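RNA-binding protein Smaug (PDB 1OXJ) probably binds RNA through its SAM domain, which is joined in this fragment to a helical PHAT domain. Local coordinates at residues Gln74-Ser78 against Gly79-Leu83; Ile111-Arg114 against Phe115-Ile119; Asp129-Ala132 against Val133-Asp136. One frame throughout, in Å; residues are numbered along the deposited sequence.

Interaction 1: Gln74-Ser78 against Gly79-Leu83; sequences QELLS and GQMEL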
ATOM      1  N   GLN A  74     -10.919   5.876   9.890  1.00 45.48           N
ATOM      2  CA  GLN A  74     -11.841   6.774  10.572  1.00 48.16           C
ATOM      3  C   GLN A  74     -13.112   7.081   9.786  1.00 48.56           C
ATOM      4  O   GLN A  74     -14.221   6.879  10.286  1.00 50.10           O
ATOM      5  CB  GLN A  74     -11.113   8.075  10.902  1.00 49.98           C
ATOM      6  CG  GLN A  74     -11.950   9.104  11.615  1.00 53.69           C
ATOM      7  CD  GLN A  74     -11.208  10.413  11.766  1.00 56.53           C
ATOM      8  OE1 GLN A  74     -10.120  10.458  12.348  1.00 55.77           O
ATOM      9  NE2 GLN A  74     -11.787  11.491  11.236  1.00 56.46           N
ATOM     10  N   GLU A  75     -12.951   7.564   8.558  1.00 48.21           N
ATOM     11  CA  GLU A  75     -14.098   7.914   7.728  1.00 48.13           C
ATOM     12  C   GLU A  75     -14.979   6.748   7.300  1.00 48.35           C
ATOM     13  O   GLU A  75     -16.133   6.947   6.931  1.00 46.82           O
ATOM     14  CB  GLU A  75     -13.632   8.700   6.508  1.00 48.57           C
ATOM     15  CG  GLU A  75     -13.150  10.096   6.858  1.00 51.89           C
ATOM     16  CD  GLU A  75     -12.735  10.888   5.642  1.00 54.44           C
ATOM     17  OE1 GLU A  75     -13.531  10.970   4.678  1.00 57.79           O
ATOM     18  OE2 GLU A  75     -11.614  11.437   5.650  1.00 56.60           O
ATOM     19  N   LEU A  76     -14.444   5.532   7.326  1.00 48.73           N
ATOM     20  CA  LEU A  76     -15.258   4.373   6.972  1.00 49.11           C
ATOM     21  C   LEU A  76     -16.085   4.013   8.198  1.00 49.95           C
ATOM     22  O   LEU A  76     -17.261   3.656   8.094  1.00 49.95           O
ATOM     23  CB  LEU A  76     -14.381   3.180   6.571  1.00 49.09           C
ATOM     24  CG  LEU A  76     -13.803   3.195   5.153  1.00 48.50           C
ATOM     25  CD1 LEU A  76     -12.872   2.009   4.976  1.00 47.45           C
ATOM     26  CD2 LEU A  76     -14.935   3.155   4.129  1.00 46.75           C
ATOM     27  N   LEU A  77     -15.462   4.113   9.367  1.00 50.37           N
ATOM     28  CA  LEU A  77     -16.145   3.804  10.614  1.00 51.97           C
ATOM     29  C   LEU A  77     -17.257   4.811  10.900  1.00 52.52           C
ATOM     30  O   LEU A  77     -18.238   4.483  11.566  1.00 53.05           O
ATOM     31  CB  LEU A  77     -15.154   3.811  11.779  1.00 52.40           C
ATOM     32  CG  LEU A  77     -14.122   2.685  11.828  1.00 52.90           C
ATOM     33  CD1 LEU A  77     -13.145   2.943  12.962  1.00 53.57           C
ATOM     34  CD2 LEU A  77     -14.831   1.354  12.015  1.00 53.29           C
ATOM     35  N   SER A  78     -17.100   6.033  10.400  1.00 51.99           N
ATOM     36  CA  SER A  78     -18.095   7.077  10.627  1.00 51.06           C
ATOM     37  C   SER A  78     -19.165   7.073   9.546  1.00 51.18           C
ATOM     38  O   SER A  78     -20.207   7.709   9.696  1.00 51.11           O
ATOM     39  CB  SER A  78     -17.425   8.453  10.674  1.00 49.48           C
ATOM     40  OG  SER A  78     -16.981   8.849   9.388  1.00 48.83           O
ATOM     41  N   GLY A  79     -18.905   6.349   8.461  1.00 50.08           N
ATOM     42  CA  GLY A  79     -19.854   6.290   7.366  1.00 48.00           C
ATOM     43  C   GLY A  79     -19.689   7.466   6.421  1.00 47.64           C
ATOM     44  O   GLY A  79     -20.512   7.676   5.534  1.00 48.45           O
ATOM     45  N   GLN A  80     -18.620   8.237   6.609  1.00 46.58           N
ATOM     46  CA  GLN A  80     -18.355   9.401   5.767  1.00 45.59           C
ATOM     47  C   GLN A  80     -17.734   9.052   4.412  1.00 43.52           C
ATOM     48  O   GLN A  80     -17.923   9.778   3.436  1.00 42.57           O
ATOM     49  CB  GLN A  80     -17.421  10.384   6.494  1.00 47.77           C
ATOM     50  CG  GLN A  80     -18.022  11.069   7.717  1.00 51.78           C
ATOM     51  CD  GLN A  80     -19.225  11.929   7.378  1.00 53.54           C
ATOM     52  OE1 GLN A  80     -19.146  12.816   6.527  1.00 55.39           O
ATOM     53  NE2 GLN A  80     -20.348  11.674   8.049  1.00 54.08           N
ATOM     54  N   MET A  81     -16.983   7.952   4.355  1.00 41.05           N
ATOM     55  CA  MET A  81     -16.310   7.546   3.118  1.00 36.60           C
ATOM     56  C   MET A  81     -16.959   6.346   2.442  1.00 35.25           C
ATOM     57  O   MET A  81     -17.356   5.397   3.114  1.00 35.73           O
ATOM     58  CB  MET A  81     -14.837   7.225   3.415  1.00 34.50           C
ATOM     59  CG  MET A  81     -13.999   6.815   2.195  1.00 30.30           C
ATOM     60  SD  MET A  81     -12.227   6.563   2.596  1.00 19.91           S
ATOM     61  CE  MET A  81     -11.625   8.259   2.390  1.00 33.20           C
ATOM     62  N   GLU A  82     -17.075   6.406   1.117  1.00 33.38           N
ATOM     63  CA  GLU A  82     -17.635   5.306   0.331  1.00 33.77           C
ATOM     64  C   GLU A  82     -16.575   4.217   0.180  1.00 34.11           C
ATOM     65  O   GLU A  82     -15.371   4.503   0.205  1.00 30.88           O
ATOM     66  CB  GLU A  82     -18.039   5.784  -1.065  1.00 34.90           C
ATOM     67  CG  GLU A  82     -19.271   6.651  -1.078  1.00 36.97           C
ATOM     68  CD  GLU A  82     -20.528   5.857  -0.802  1.00 39.28           C
ATOM     69  OE1 GLU A  82     -21.508   6.457  -0.320  1.00 37.07           O
ATOM     70  OE2 GLU A  82     -20.530   4.636  -1.077  1.00 38.93           O
ATOM     71  N   LEU A  83     -17.018   2.974   0.018  1.00 34.22           N
ATOM     72  CA  LEU A  83     -16.085   1.868  -0.150  1.00 36.06           C
ATOM     73  C   LEU A  83     -15.260   2.041  -1.412  1.00 34.78           C
ATOM     74  O   LEU A  83     -14.068   1.714  -1.431  1.00 33.70           O
ATOM     75  CB  LEU A  83     -16.825   0.535  -0.210  1.00 38.17           C
ATOM     76  CG  LEU A  83     -17.425   0.049   1.105  1.00 41.83           C
ATOM     77  CD1 LEU A  83     -18.091  -1.304   0.884  1.00 44.48           C
ATOM     78  CD2 LEU A  83     -16.321  -0.057   2.152  1.00 43.27           C
TER

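Interaction 2: Ile111-Arg114 against Phe115-Ile119; sequences IGLR and FLKVI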
ATOM      1  N   ILE A 111       2.961   0.755   9.011  1.00 28.50           N
ATOM      2  CA  ILE A 111       2.199   0.761   7.748  1.00 30.70           C
ATOM      3  C   ILE A 111       1.488  -0.542   7.410  1.00 29.84           C
ATOM      4  O   ILE A 111       0.316  -0.537   7.021  1.00 29.81           O
ATOM      5  CB  ILE A 111       3.094   1.157   6.537  1.00 31.65           C
ATOM      6  CG1 ILE A 111       3.790   2.497   6.808  1.00 34.24           C
ATOM      7  CG2 ILE A 111       2.241   1.244   5.259  1.00 32.13           C
ATOM      8  CD1 ILE A 111       2.866   3.609   7.286  1.00 32.56           C
ATOM      9  N   GLY A 112       2.195  -1.656   7.540  1.00 30.18           N
ATOM     10  CA  GLY A 112       1.594  -2.936   7.231  1.00 29.86           C
ATOM     11  C   GLY A 112       0.406  -3.211   8.127  1.00 30.80           C
ATOM     12  O   GLY A 112      -0.633  -3.695   7.675  1.00 31.28           O
ATOM     13  N   LEU A 113       0.559  -2.900   9.408  1.00 31.83           N
ATOM     14  CA  LEU A 113      -0.506  -3.118  10.384  1.00 33.21           C
ATOM     15  C   LEU A 113      -1.732  -2.240  10.102  1.00 32.96           C
ATOM     16  O   LEU A 113      -2.865  -2.712  10.181  1.00 33.74           O
ATOM     17  CB  LEU A 113       0.019  -2.824  11.791  1.00 35.23           C
ATOM     18  CG  LEU A 113      -0.816  -3.332  12.963  1.00 42.06           C
ATOM     19  CD1 LEU A 113      -0.797  -4.863  12.959  1.00 42.47           C
ATOM     20  CD2 LEU A 113      -0.239  -2.792  14.279  1.00 44.24           C
ATOM     21  N   ARG A 114      -1.504  -0.963   9.800  1.00 31.35           N
ATOM     22  CA  ARG A 114      -2.601  -0.048   9.514  1.00 32.15           C
ATOM     23  C   ARG A 114      -3.317  -0.487   8.237  1.00 33.17           C
ATOM     24  O   ARG A 114      -4.540  -0.382   8.133  1.00 31.66           O
ATOM     25  CB  ARG A 114      -2.079   1.383   9.335  1.00 32.68           C
ATOM     26  CG  ARG A 114      -1.392   1.973  10.582  1.00 36.94           C
ATOM     27  CD  ARG A 114      -2.257   1.799  11.823  1.00 38.73           C
ATOM     28  NE  ARG A 114      -3.545   2.489  11.732  1.00 41.05           N
ATOM     29  CZ  ARG A 114      -3.748   3.768  12.057  1.00 43.15           C
ATOM     30  NH1 ARG A 114      -2.748   4.521  12.494  1.00 43.71           N
ATOM     31  NH2 ARG A 114      -4.966   4.292  11.975  1.00 42.13           N
ATOM     32  N   PHE A 115      -2.538  -0.970   7.270  1.00 29.91           N
ATOM     33  CA  PHE A 115      -3.086  -1.429   5.997  1.00 31.26           C
ATOM     34  C   PHE A 115      -4.002  -2.630   6.214  1.00 30.52           C
ATOM     35  O   PHE A 115      -5.107  -2.691   5.666  1.00 31.71           O
ATOM     36  CB  PHE A 115      -1.951  -1.807   5.040  1.00 28.09           C
ATOM     37  CG  PHE A 115      -2.414  -2.101   3.643  1.00 28.26           C
ATOM     38  CD1 PHE A 115      -2.533  -1.080   2.714  1.00 25.50           C
ATOM     39  CD2 PHE A 115      -2.740  -3.399   3.264  1.00 29.46           C
ATOM     40  CE1 PHE A 115      -2.970  -1.343   1.404  1.00 28.38           C
ATOM     41  CE2 PHE A 115      -3.179  -3.679   1.962  1.00 29.25           C
ATOM     42  CZ  PHE A 115      -3.291  -2.643   1.032  1.00 28.14           C
ATOM     43  N   LEU A 116      -3.546  -3.592   7.009  1.00 31.21           N
ATOM     44  CA  LEU A 116      -4.352  -4.769   7.289  1.00 32.03           C
ATOM     45  C   LEU A 116      -5.592  -4.407   8.103  1.00 33.31           C
ATOM     46  O   LEU A 116      -6.645  -5.033   7.958  1.00 33.52           O
ATOM     47  CB  LEU A 116      -3.522  -5.823   8.022  1.00 34.14           C
ATOM     48  CG  LEU A 116      -2.471  -6.559   7.187  1.00 34.11           C
ATOM     49  CD1 LEU A 116      -1.724  -7.518   8.080  1.00 37.05           C
ATOM     50  CD2 LEU A 116      -3.142  -7.312   6.033  1.00 37.02           C
ATOM     51  N   LYS A 117      -5.473  -3.391   8.955  1.00 34.03           N
ATOM     52  CA  LYS A 117      -6.612  -2.950   9.764  1.00 35.85           C
ATOM     53  C   LYS A 117      -7.701  -2.396   8.846  1.00 34.67           C
ATOM     54  O   LYS A 117      -8.882  -2.702   9.016  1.00 35.06           O
ATOM     55  CB  LYS A 117      -6.193  -1.858  10.763  1.00 38.64           C
ATOM     56  CG  LYS A 117      -5.736  -2.375  12.126  1.00 45.13           C
ATOM     57  CD  LYS A 117      -5.483  -1.211  13.091  1.00 49.63           C
ATOM     58  CE  LYS A 117      -5.221  -1.691  14.512  1.00 51.61           C
ATOM     59  NZ  LYS A 117      -3.936  -2.432  14.629  1.00 55.67           N
ATOM     60  N   VAL A 118      -7.296  -1.576   7.880  1.00 32.87           N
ATOM     61  CA  VAL A 118      -8.233  -0.988   6.936  1.00 31.81           C
ATOM     62  C   VAL A 118      -8.877  -2.081   6.086  1.00 33.07           C
ATOM     63  O   VAL A 118     -10.075  -2.025   5.796  1.00 31.08           O
ATOM     64  CB  VAL A 118      -7.535   0.033   6.021  1.00 32.97           C
ATOM     65  CG1 VAL A 118      -8.454   0.405   4.861  1.00 31.90           C
ATOM     66  CG2 VAL A 118      -7.167   1.278   6.826  1.00 33.65           C
ATOM     67  N   ILE A 119      -8.091  -3.083   5.694  1.00 31.11           N
ATOM     68  CA  ILE A 119      -8.643  -4.180   4.905  1.00 32.71           C
ATOM     69  C   ILE A 119      -9.767  -4.856   5.686  1.00 33.81           C
ATOM     70  O   ILE A 119     -10.808  -5.194   5.117  1.00 34.68           O
ATOM     71  CB  ILE A 119      -7.565  -5.239   4.549  1.00 32.62           C
ATOM     72  CG1 ILE A 119      -6.578  -4.671   3.525  1.00 31.58           C
ATOM     73  CG2 ILE A 119      -8.233  -6.490   3.984  1.00 35.37           C
ATOM     74  CD1 ILE A 119      -7.213  -4.316   2.172  1.00 33.91           C
TER

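Interaction 3: Asp129-Ala132 against Val133-Asp136; sequences DPYA and VQDD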
ATOM      1  N   ASP A 129     -23.050  -4.354   3.556  1.00 55.20           N
ATOM      2  CA  ASP A 129     -23.725  -3.498   2.586  1.00 52.95           C
ATOM      3  C   ASP A 129     -24.643  -4.379   1.741  1.00 50.98           C
ATOM      4  O   ASP A 129     -24.177  -5.256   1.016  1.00 50.58           O
ATOM      5  CB  ASP A 129     -22.690  -2.808   1.689  1.00 53.12           C
ATOM      6  CG  ASP A 129     -23.302  -1.750   0.786  1.00 53.65           C
ATOM      7  OD1 ASP A 129     -24.405  -1.989   0.243  1.00 51.85           O
ATOM      8  OD2 ASP A 129     -22.671  -0.684   0.608  1.00 51.56           O
ATOM      9  N   PRO A 130     -25.965  -4.162   1.829  1.00 50.43           N
ATOM     10  CA  PRO A 130     -26.928  -4.957   1.062  1.00 49.90           C
ATOM     11  C   PRO A 130     -26.649  -4.990  -0.440  1.00 49.83           C
ATOM     12  O   PRO A 130     -26.937  -5.988  -1.103  1.00 50.59           O
ATOM     13  CB  PRO A 130     -28.263  -4.292   1.390  1.00 49.54           C
ATOM     14  CG  PRO A 130     -28.053  -3.813   2.785  1.00 52.08           C
ATOM     15  CD  PRO A 130     -26.663  -3.212   2.713  1.00 49.49           C
ATOM     16  N   TYR A 131     -26.087  -3.906  -0.969  1.00 47.87           N
ATOM     17  CA  TYR A 131     -25.787  -3.826  -2.394  1.00 48.00           C
ATOM     18  C   TYR A 131     -24.311  -4.016  -2.720  1.00 49.02           C
ATOM     19  O   TYR A 131     -23.913  -3.904  -3.878  1.00 48.16           O
ATOM     20  CB  TYR A 131     -26.258  -2.485  -2.966  1.00 44.24           C
ATOM     21  CG  TYR A 131     -27.755  -2.305  -2.912  1.00 42.21           C
ATOM     22  CD1 TYR A 131     -28.381  -1.812  -1.767  1.00 39.02           C
ATOM     23  CD2 TYR A 131     -28.552  -2.681  -3.991  1.00 41.11           C
ATOM     24  CE1 TYR A 131     -29.772  -1.700  -1.697  1.00 39.69           C
ATOM     25  CE2 TYR A 131     -29.936  -2.578  -3.932  1.00 39.56           C
ATOM     26  CZ  TYR A 131     -30.539  -2.089  -2.784  1.00 40.84           C
ATOM     27  OH  TYR A 131     -31.912  -2.013  -2.723  1.00 38.52           O
ATOM     28  N   ALA A 132     -23.508  -4.305  -1.702  1.00 51.90           N
ATOM     29  CA  ALA A 132     -22.072  -4.509  -1.887  1.00 53.74           C
ATOM     30  C   ALA A 132     -21.797  -5.393  -3.097  1.00 54.13           C
ATOM     31  O   ALA A 132     -20.986  -5.056  -3.954  1.00 54.54           O
ATOM     32  CB  ALA A 132     -21.474  -5.143  -0.639  1.00 54.62           C
ATOM     33  N   VAL A 133     -22.482  -6.528  -3.157  1.00 55.49           N
ATOM     34  CA  VAL A 133     -22.320  -7.472  -4.254  1.00 56.23           C
ATOM     35  C   VAL A 133     -22.611  -6.859  -5.624  1.00 55.74           C
ATOM     36  O   VAL A 133     -22.054  -7.288  -6.631  1.00 55.43           O
ATOM     37  CB  VAL A 133     -23.230  -8.703  -4.052  1.00 58.12           C
ATOM     38  CG1 VAL A 133     -22.702  -9.562  -2.912  1.00 59.06           C
ATOM     39  CG2 VAL A 133     -24.654  -8.251  -3.744  1.00 59.39           C
ATOM     40  N   GLN A 134     -23.474  -5.849  -5.659  1.00 55.39           N
ATOM     41  CA  GLN A 134     -23.837  -5.197  -6.916  1.00 54.98           C
ATOM     42  C   GLN A 134     -22.762  -4.270  -7.483  1.00 54.78           C
ATOM     43  O   GLN A 134     -22.792  -3.939  -8.672  1.00 54.40           O
ATOM     44  CB  GLN A 134     -25.140  -4.411  -6.742  1.00 55.97           C
ATOM     45  CG  GLN A 134     -26.316  -5.262  -6.292  1.00 57.35           C
ATOM     46  CD  GLN A 134     -26.516  -6.479  -7.172  1.00 58.79           C
ATOM     47  OE1 GLN A 134     -26.633  -6.365  -8.393  1.00 58.75           O
ATOM     48  NE2 GLN A 134     -26.554  -7.655  -6.555  1.00 59.05           N
ATOM     49  N   ASP A 135     -21.822  -3.840  -6.644  1.00 53.82           N
ATOM     50  CA  ASP A 135     -20.750  -2.963  -7.108  1.00 53.46           C
ATOM     51  C   ASP A 135     -19.597  -3.818  -7.633  1.00 53.60           C
ATOM     52  O   ASP A 135     -18.618  -4.068  -6.924  1.00 52.21           O
ATOM     53  CB  ASP A 135     -20.242  -2.071  -5.972  1.00 53.86           C
ATOM     54  CG  ASP A 135     -19.308  -0.978  -6.467  1.00 53.73           C
ATOM     55  OD1 ASP A 135     -18.689  -1.163  -7.539  1.00 53.34           O
ATOM     56  OD2 ASP A 135     -19.186   0.059  -5.780  1.00 53.83           O
ATOM     57  N   ASP A 136     -19.727  -4.249  -8.883  1.00 52.81           N
ATOM     58  CA  ASP A 136     -18.744  -5.091  -9.555  1.00 53.22           C
ATOM     59  C   ASP A 136     -17.359  -4.453  -9.686  1.00 51.42           C
ATOM     60  O   ASP A 136     -16.339  -5.130  -9.544  1.00 48.87           O
ATOM     61  CB  ASP A 136     -19.290  -5.469 -10.942  1.00 57.49           C
ATOM     62  CG  ASP A 136     -18.358  -6.379 -11.726  1.00 61.13           C
ATOM     63  OD1 ASP A 136     -18.810  -6.942 -12.745  1.00 64.69           O
ATOM     64  OD2 ASP A 136     -17.180  -6.532 -11.347  1.00 63.72           O
TER

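Interaction 1: Gln74-Ser78 against Gly79-Leu83
E75 and M81 meet by their CB atoms, 3.6 Å apart, where the chain leaves helix 49-77 and turns toward helix 83-91. The two side chains run on obliquely to each other. M81 sends CG anti to its backbone N (chi1 -179°) and bends only at the thioether, which leaves M81 CE 4.0 Å from E75 OE1. On the apolar flank L76 CD2 packs at 4.0 Å against L83 CD2, the two leucines crossing at nearly a right angle, and the same methyl lies 4.1 Å from M81 CB. S78 OG sits 3.0 Å from Q80 CG, a tight polar-to-carbon approach over the turn.

Backbone bonds set these side chains in place. The carbonyl of E75 receives M81 N at 2.9 Å, the donor standing well above the carbonyl plane, and Q80 N weakly. G79 N gives a further weak bond to L76 O. G79 itself adopts positive phi (84°), where a CB would press on the carbonyl oxygen of S78; the geometry thus calls for glycine just after the helix. E82 then takes the N-cap position of helix 83-91. Farther out, L76 reaches I121 and V122 of helix 111-127, L83 touches T125 and L126 of that helix, and both L76 and M81 rest on A86.

The chemistry is that of a tight turn between two helices, 49-77 and 83-91: a single carbonyl gathers amide donors from the reversing chain, while L76 and L83 carry the corner onto helix 111-127 and M81, with L76, packs on helix 83-91.

Interaction 2: Ile111-Arg114 against Phe115-Ile119
Four successive i to i+4 backbone hydrogen bonds join I111-R114 to F115-I119 within helix 111-127. F115 N reaches I111 O at 2.9 Å, and L116, K117 and V118 follow with G112, L113 and R114 as acceptors, the regular pattern of an alpha-helix.

Among side chains one turn apart, the clearest meeting is a van der Waals approach of a polar end to an apolar chain. K117 runs extended from CB and bends at its last torsion (chi4 67°), bringing the ammonium back beside L113, with NZ 3.6 Å from L113 CG and 3.7 Å from L113 CD2. Several carbons instead lie over the carbonyls of the preceding turn: L116 CG is 3.4 Å from G112 O, and V118 CG2 is equally near R114 O.

Charged groups diverge. K117 CD approaches R114 NE at 4.4 Å, obliquely to the guanidinium, yet NE and K117 NZ remain 5.7 Å apart. The arginine is bent at chi2 and chi3 and turns its terminal nitrogens to other parts of the chain: NH2 forms a salt bridge to E73 and a hydrogen bond to N70, and NH1 donates to E108 O. F115 and I119 face helix 136-150 through I145, while V118 packs on V72 of helix 49-77.

In this buried arginine NH1 and NH2 are thus held by E108 O, N70 OD1 and E73 OE1. E73 probably balances its charge, which should ease any repulsion from K117 NZ, and the salt bridge ties this helix to helix 49-77.

Interaction 3: Asp129-Ala132 against Val133-Asp136
Y131 lays the CD2 side of its ring beside the aliphatic part of Q134, CD2 to CG 4.1 Å, the two side chains crossing at a slant with ring and amide planes 89° apart. CG of Q134 lies anti to its carbonyl carbon (chi1 -58°), and a further bend at chi2 carries the amide off, so the methylene carbons are what meet the tyrosine. The motif is a type I beta turn, D129 to A132, that runs directly into a short 3-10 segment and then into helix 136-150; together they make the connection from helix 111-127 in the PHAT region.

The backbone carbonyls do most of the joining. Y131 O accepts Q134 N at 2.7 Å, an i to i+3 bond as expected of 3-10 geometry, with the donor standing above the carbonyl plane. A132 O takes D135 N in the same manner at 3.1 Å, and the amide of D135 also has a weak bond to Y131 O. Q134 CB closes over the tyrosine carbonyl, 3.2 Å from Y131 O. V133 holds CG2 in the position between its backbone N and carbonyl carbon, and this methyl faces P130 O at 4.2 Å, a loose approach at the edge of the turn.

An aspartate stands near each end of the connection. D135, centre of an inverse gamma turn, is the N-cap of helix 136-150: its side chain caps a backbone N at the start of that helix, and D135 OD2 is hydrogen-bonded to T138 OG1 as well. D129 OD1 accepts from the amide two residues on, making an Asx turn within the beta turn; Y131 N donates to D129 OD1 at 2.8 Å, meeting that oxygen on its anti side, 19° out of the carboxylate plane.

In the fold
Interaction 2 is the most buried of the three, about 9 Å from the chain's centre, whereas interactions 1 and 3 are surface contacts some 19 and 24 Å out, centre to centre. Helix 111-127 relates all three: it contains interaction 2, receives L76 and L83 from interaction 1, and precedes the connection of interaction 3. The two outer contacts lie on the same side of the chain's centre and are backbone turns linking consecutive helices, one shaped by a glycine, the other flanked by aspartates; interaction 2 instead buries a charge, R114, paired with E73. The nearest atoms of interactions 1 and 3, and of 1 and 2, are about 5 Å apart, without touching.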